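Local coordinates for protein Pcdhgb2 (Mus musculus, PDB 5SZR) that is thought to mediate calcium-dependent adhesion between cells, perhaps helping specific neuronal connections to form, and is represented by extracellular cadherin domains 3 to 6, at residues L119-P124 against S206-N211; N321-L326 against A356-S361. All blocks are in the same frame, centred on the assembly; numbering follows the deposited sequence.

Contact 1: residues L119-P124 against S206-N211; sequences LPEDSP and SDVNDN. With CA (calcium ion), chain N; CA (calcium ion), chain M; CA (calcium ion), chain O.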
loop_
_atom_site.group_PDB
_atom_site.type_symbol
_atom_site.label_atom_id
_atom_site.label_comp_id
_atom_site.label_asym_id
_atom_site.label_seq_id
_atom_site.Cartn_x
_atom_site.Cartn_y
_atom_site.Cartn_z
ATOM N N LEU A 119 10.061 -4.844 -13.848
ATOM C CA LEU A 119 10.044 -3.547 -14.505
ATOM C C LEU A 119 9.915 -2.453 -13.456
ATOM O O LEU A 119 8.859 -2.353 -12.811
ATOM C CB LEU A 119 8.885 -3.479 -15.498
ATOM C CG LEU A 119 8.731 -2.224 -16.355
ATOM C CD1 LEU A 119 9.943 -2.041 -17.241
ATOM C CD2 LEU A 119 7.468 -2.304 -17.193
ATOM N N PRO A 120 10.944 -1.628 -13.239
ATOM C CA PRO A 120 10.854 -0.571 -12.220
ATOM C C PRO A 120 9.676 0.365 -12.454
ATOM O O PRO A 120 9.409 0.792 -13.579
ATOM C CB PRO A 120 12.186 0.170 -12.364
ATOM C CG PRO A 120 13.123 -0.855 -12.900
ATOM C CD PRO A 120 12.307 -1.758 -13.782
ATOM N N GLU A 121 8.979 0.695 -11.365
ATOM C CA GLU A 121 7.795 1.540 -11.452
ATOM C C GLU A 121 8.116 2.969 -11.871
ATOM O O GLU A 121 7.209 3.702 -12.274
ATOM C CB GLU A 121 7.066 1.557 -10.109
ATOM C CG GLU A 121 7.806 2.285 -9.005
ATOM C CD GLU A 121 7.013 2.323 -7.718
ATOM O OE1 GLU A 121 7.615 2.124 -6.642
ATOM O OE2 GLU A 121 5.785 2.537 -7.784
ATOM N N ASP A 122 9.375 3.391 -11.773
ATOM C CA ASP A 122 9.766 4.731 -12.186
ATOM C C ASP A 122 10.375 4.745 -13.585
ATOM O O ASP A 122 11.015 5.731 -13.967
ATOM C CB ASP A 122 10.727 5.345 -11.162
ATOM C CG ASP A 122 12.047 4.597 -11.065
ATOM O OD1 ASP A 122 13.034 5.199 -10.592
ATOM O OD2 ASP A 122 12.103 3.415 -11.458
ATOM N N SER A 123 10.179 3.676 -14.352
ATOM C CA SER A 123 10.673 3.613 -15.718
ATOM C C SER A 123 10.157 4.804 -16.522
ATOM O O SER A 123 8.958 5.107 -16.470
ATOM C CB SER A 123 10.240 2.307 -16.387
ATOM O OG SER A 123 11.010 1.214 -15.918
ATOM N N PRO A 124 11.018 5.498 -17.260
ATOM C CA PRO A 124 10.551 6.618 -18.081
ATOM C C PRO A 124 9.594 6.150 -19.170
ATOM O O PRO A 124 9.542 4.972 -19.536
ATOM C CB PRO A 124 11.840 7.182 -18.695
ATOM C CG PRO A 124 12.968 6.507 -17.989
ATOM C CD PRO A 124 12.450 5.219 -17.453
ATOM N N SER A 206 8.540 -3.586 -10.005
ATOM C CA SER A 206 9.353 -3.542 -8.798
ATOM C C SER A 206 9.214 -2.189 -8.096
ATOM O O SER A 206 8.846 -1.178 -8.702
ATOM C CB SER A 206 10.823 -3.827 -9.123
ATOM O OG SER A 206 11.329 -2.891 -10.053
ATOM N N ASP A 207 9.522 -2.183 -6.804
ATOM C CA ASP A 207 9.236 -1.035 -5.951
ATOM C C ASP A 207 10.365 -0.013 -5.969
ATOM O O ASP A 207 11.545 -0.362 -6.070
ATOM C CB ASP A 207 8.978 -1.485 -4.510
ATOM C CG ASP A 207 8.600 -0.327 -3.592
ATOM O OD1 ASP A 207 7.558 0.316 -3.845
ATOM O OD2 ASP A 207 9.335 -0.068 -2.614
ATOM N N VAL A 208 9.981 1.255 -5.870
ATOM C CA VAL A 208 10.875 2.385 -5.668
ATOM C C VAL A 208 10.386 3.126 -4.427
ATOM O O VAL A 208 9.193 3.106 -4.107
ATOM C CB VAL A 208 10.905 3.303 -6.915
ATOM C CG1 VAL A 208 11.638 4.605 -6.643
ATOM C CG2 VAL A 208 11.552 2.575 -8.084
ATOM N N ASN A 209 11.315 3.748 -3.699
ATOM C CA ASN A 209 10.950 4.506 -2.503
ATOM C C ASN A 209 10.400 5.862 -2.936
ATOM O O ASN A 209 11.088 6.886 -2.923
ATOM C CB ASN A 209 12.141 4.663 -1.565
ATOM C CG ASN A 209 11.748 5.276 -0.230
ATOM O OD1 ASN A 209 10.600 5.167 0.197
ATOM N ND2 ASN A 209 12.701 5.923 0.433
ATOM N N ASP A 210 9.122 5.868 -3.318
ATOM C CA ASP A 210 8.461 7.101 -3.737
ATOM C C ASP A 210 7.296 7.478 -2.825
ATOM O O ASP A 210 6.462 8.301 -3.208
ATOM C CB ASP A 210 7.993 6.991 -5.190
ATOM C CG ASP A 210 7.139 5.755 -5.447
ATOM O OD1 ASP A 210 7.186 4.806 -4.632
ATOM O OD2 ASP A 210 6.421 5.733 -6.472
ATOM N N ASN A 211 7.228 6.910 -1.620
ATOM C CA ASN A 211 6.165 7.223 -0.671
ATOM C C ASN A 211 6.776 7.568 0.677
ATOM O O ASN A 211 7.502 6.756 1.260
ATOM C CB ASN A 211 5.185 6.057 -0.525
ATOM C CG ASN A 211 4.304 5.883 -1.745
ATOM O OD1 ASN A 211 3.283 6.556 -1.888
ATOM N ND2 ASN A 211 4.696 4.975 -2.634
HETATM CA CA CA N . 6.875 2.528 -4.125
HETATM CA CA CA M . 4.564 4.365 -6.733
HETATM CA CA CA O . 8.745 4.821 1.688
HETATM O O HOH W 1 3.278 5.992 -5.319
HETATM O O HOH W 2 4.194 5.737 -8.660
#
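E121 turns CG in between its own backbone N and carbonyl carbon (chi1 69°) and then runs straight out, so that its carboxylate arrives beside V208 and two calcium ions. OE1 takes the backbone N-H of V208 on its anti lone pair, the N to OE1 distance being 2.6 Å and the angle at hydrogen 155°. The same oxygen also binds the calcium ion of chain N, which D207 OD1, V208 O and D210 OD1 help to enclose. OE2 goes to the second calcium ion, of chain M, at 2.4 Å, and D210 OD2 joins it there at 2.3 Å. E121 and D210 thus bridge the same pair of ions from opposite directions, with carboxylate planes 72° apart; the two positive ions probably offset the repulsion of so many oxygens. This is the signature of a cadherin linker: the glutamate just after the short strand 119-120 of one repeat meets the Asp-X-Asn-Asp-Asn sequence, D207 to N211, that leads into the next. E176, D174 and D243 contribute further ligands, and the carboxylate of D207 also pairs with N247. Upstream, the strands pair in parallel. S206 N donates to L119 O at 3.1 Å and E121 N to S206 O at 3.3 Å, while S206 OG lies 3.2 Å from P120 CA. A type I turn then carries the chain away, P120 O accepting from both N and OG of S123. At the margin, the side chains of V208 and D122 cross at about a right angle, and CG2 of V208 comes 3.5 Å from OD2 of D122.

Contact 2: residues N321-L326 against A356-S361; sequences NAPRVL and AVDADS. With CA (calcium ion), chain R; CA (calcium ion), chain Q.
R324 and V357 form an antiparallel hydrogen-bonded pair, R324 N to V357 O at 3.1 Å with the reverse bond beside it, in two segments whose directions differ by 157°. This is where a cadherin linker enters the repeat that follows: N321 ends the Asp-X-Asn-Asp-Asn sequence, the chain then enters the first strand of the next repeat at R324, and D358 and D360 form the Asp-X-Asp pair that binds calcium. V357 carries the apolar contact, its CG2 meeting L326 CD1 at 3.7 Å while lying alongside the aliphatic part of R324. With CG swung away from the carbonyl carbon (chi1 -69°), N321 brings its amide over to D360, where ND2 donates to OD1 at 2.8 Å. Donor and acceptor planes stand 60° apart, yet OD1 lies close to the plane of the amide. The backbone N of N321 takes the syn lone pair of D360 OD2 at 3.2 Å, so one residue grips both oxygens of the carboxylate. With an alanine in place of N321, D360 OD1 would probably lose its amide donor, leaving the backbone N-H to OD2 and the calcium ions to hold the carboxylate's rotation. D360 OD1 also binds the calcium ion of chain Q, and D360 OD2 that of chain R, together with N321 O and both oxygens of D358. N319, N364 and D411 complete this latter site. P323 lies side by side with D358, CD resting 3.3 Å from OD2. D358 OD1 accepts from D360 N in an Asx turn, and water 3 donates to A322 O at 3.1 Å while accepting from A359 N.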
loop_
_atom_site.group_PDB
_atom_site.type_symbol
_atom_site.label_atom_id
_atom_site.label_comp_id
_atom_site.label_asym_id
_atom_site.label_seq_id
_atom_site.Cartn_x
_atom_site.Cartn_y
_atom_site.Cartn_z
ATOM N N ASN A 321 -0.836 17.857 47.350
ATOM C CA ASN A 321 -0.515 18.920 48.295
ATOM C C ASN A 321 -1.702 19.121 49.222
ATOM O O ASN A 321 -2.822 19.351 48.757
ATOM C CB ASN A 321 -0.177 20.227 47.576
ATOM C CG ASN A 321 1.134 20.153 46.830
ATOM O OD1 ASN A 321 2.198 20.422 47.391
ATOM N ND2 ASN A 321 1.068 19.789 45.555
ATOM N N ALA A 322 -1.456 19.027 50.526
ATOM C CA ALA A 322 -2.485 19.340 51.500
ATOM C C ALA A 322 -2.541 20.847 51.728
ATOM O O ALA A 322 -1.514 21.528 51.659
ATOM C CB ALA A 322 -2.211 18.634 52.820
ATOM N N PRO A 323 -3.728 21.393 51.985
ATOM C CA PRO A 323 -3.811 22.815 52.332
ATOM C C PRO A 323 -3.021 23.106 53.598
ATOM O O PRO A 323 -2.838 22.241 54.458
ATOM C CB PRO A 323 -5.313 23.055 52.532
ATOM C CG PRO A 323 -5.920 21.705 52.689
ATOM C CD PRO A 323 -5.050 20.743 51.945
ATOM N N ARG A 324 -2.520 24.336 53.693
ATOM C CA ARG A 324 -1.769 24.771 54.860
ATOM C C ARG A 324 -2.287 26.118 55.340
ATOM O O ARG A 324 -2.619 26.993 54.534
ATOM C CB ARG A 324 -0.262 24.846 54.564
ATOM C CG ARG A 324 0.092 25.408 53.208
ATOM C CD ARG A 324 1.503 25.000 52.808
ATOM N NE ARG A 324 2.521 25.646 53.633
ATOM C CZ ARG A 324 3.107 26.798 53.322
ATOM N NH1 ARG A 324 4.026 27.318 54.125
ATOM N NH2 ARG A 324 2.769 27.431 52.204
ATOM N N VAL A 325 -2.363 26.268 56.659
ATOM C CA VAL A 325 -2.884 27.486 57.269
ATOM C C VAL A 325 -1.765 28.514 57.355
ATOM O O VAL A 325 -0.671 28.219 57.849
ATOM C CB VAL A 325 -3.474 27.187 58.655
ATOM C CG1 VAL A 325 -4.037 28.454 59.278
ATOM C CG2 VAL A 325 -4.545 26.106 58.555
ATOM N N LEU A 326 -2.032 29.722 56.863
ATOM C CA LEU A 326 -1.086 30.828 56.943
ATOM C C LEU A 326 -1.457 31.863 57.993
ATOM O O LEU A 326 -0.572 32.560 58.494
ATOM C CB LEU A 326 -0.970 31.527 55.584
ATOM C CG LEU A 326 -0.530 30.653 54.408
ATOM C CD1 LEU A 326 -0.365 31.498 53.155
ATOM C CD2 LEU A 326 0.761 29.924 54.743
ATOM N N ALA A 356 -5.913 30.166 54.292
ATOM C CA ALA A 356 -5.180 28.978 53.874
ATOM C C ALA A 356 -4.932 29.021 52.374
ATOM O O ALA A 356 -5.645 29.697 51.626
ATOM C CB ALA A 356 -5.928 27.691 54.237
ATOM N N VAL A 357 -3.903 28.286 51.943
ATOM C CA VAL A 357 -3.543 28.153 50.537
ATOM C C VAL A 357 -3.366 26.674 50.213
ATOM O O VAL A 357 -3.321 25.819 51.098
ATOM C CB VAL A 357 -2.264 28.936 50.177
ATOM C CG1 VAL A 357 -2.510 30.432 50.255
ATOM C CG2 VAL A 357 -1.115 28.524 51.089
ATOM N N ASP A 358 -3.250 26.387 48.917
ATOM C CA ASP A 358 -3.131 25.015 48.426
ATOM C C ASP A 358 -2.369 25.046 47.111
ATOM O O ASP A 358 -2.772 25.750 46.180
ATOM C CB ASP A 358 -4.515 24.381 48.244
ATOM C CG ASP A 358 -4.462 22.871 48.132
ATOM O OD1 ASP A 358 -3.762 22.355 47.237
ATOM O OD2 ASP A 358 -5.124 22.193 48.942
ATOM N N ALA A 359 -1.275 24.285 47.032
ATOM C CA ALA A 359 -0.385 24.341 45.876
ATOM C C ALA A 359 -0.983 23.721 44.617
ATOM O O ALA A 359 -0.420 23.908 43.529
ATOM C CB ALA A 359 0.942 23.650 46.201
ATOM N N ASP A 360 -2.090 22.991 44.727
ATOM C CA ASP A 360 -2.638 22.285 43.575
ATOM C C ASP A 360 -3.490 23.210 42.714
ATOM O O ASP A 360 -3.407 24.438 42.843
ATOM C CB ASP A 360 -3.444 21.074 44.044
ATOM C CG ASP A 360 -2.588 20.059 44.781
ATOM O OD1 ASP A 360 -1.422 19.868 44.382
ATOM O OD2 ASP A 360 -3.068 19.456 45.760
ATOM N N SER A 361 -4.304 22.635 41.830
ATOM C CA SER A 361 -5.145 23.397 40.915
ATOM C C SER A 361 -6.557 22.827 40.917
ATOM O O SER A 361 -6.803 21.717 41.398
ATOM C CB SER A 361 -4.576 23.384 39.490
ATOM O OG SER A 361 -3.256 23.892 39.465
HETATM CA CA CA R . -4.733 20.030 47.464
HETATM CA CA CA Q . -0.701 18.719 42.272
HETATM O O HOH W 3 0.020 23.256 49.599
#

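In the fold
Contacts 1 and 2 illustrate how a cadherin chain repeats one arrangement of calcium sites: their centres lie 65 Å apart and their nearest atoms about 43 Å, without touching, at two successive interdomain linkers. The two are complementary samples of that arrangement. In 119-124 against 206-211 the preceding repeat supplies the glutamate E121 just past its short strand, whereas 321-326 against 356-361 supplies the aspartate pair of the repeat that follows. D241 and D243 play at the first linker the part that D358 and D360 play at the second, N211 matches N321, and E226 probably matches E121. Both contacts are consistent with calcium stiffening the elongated ectodomain.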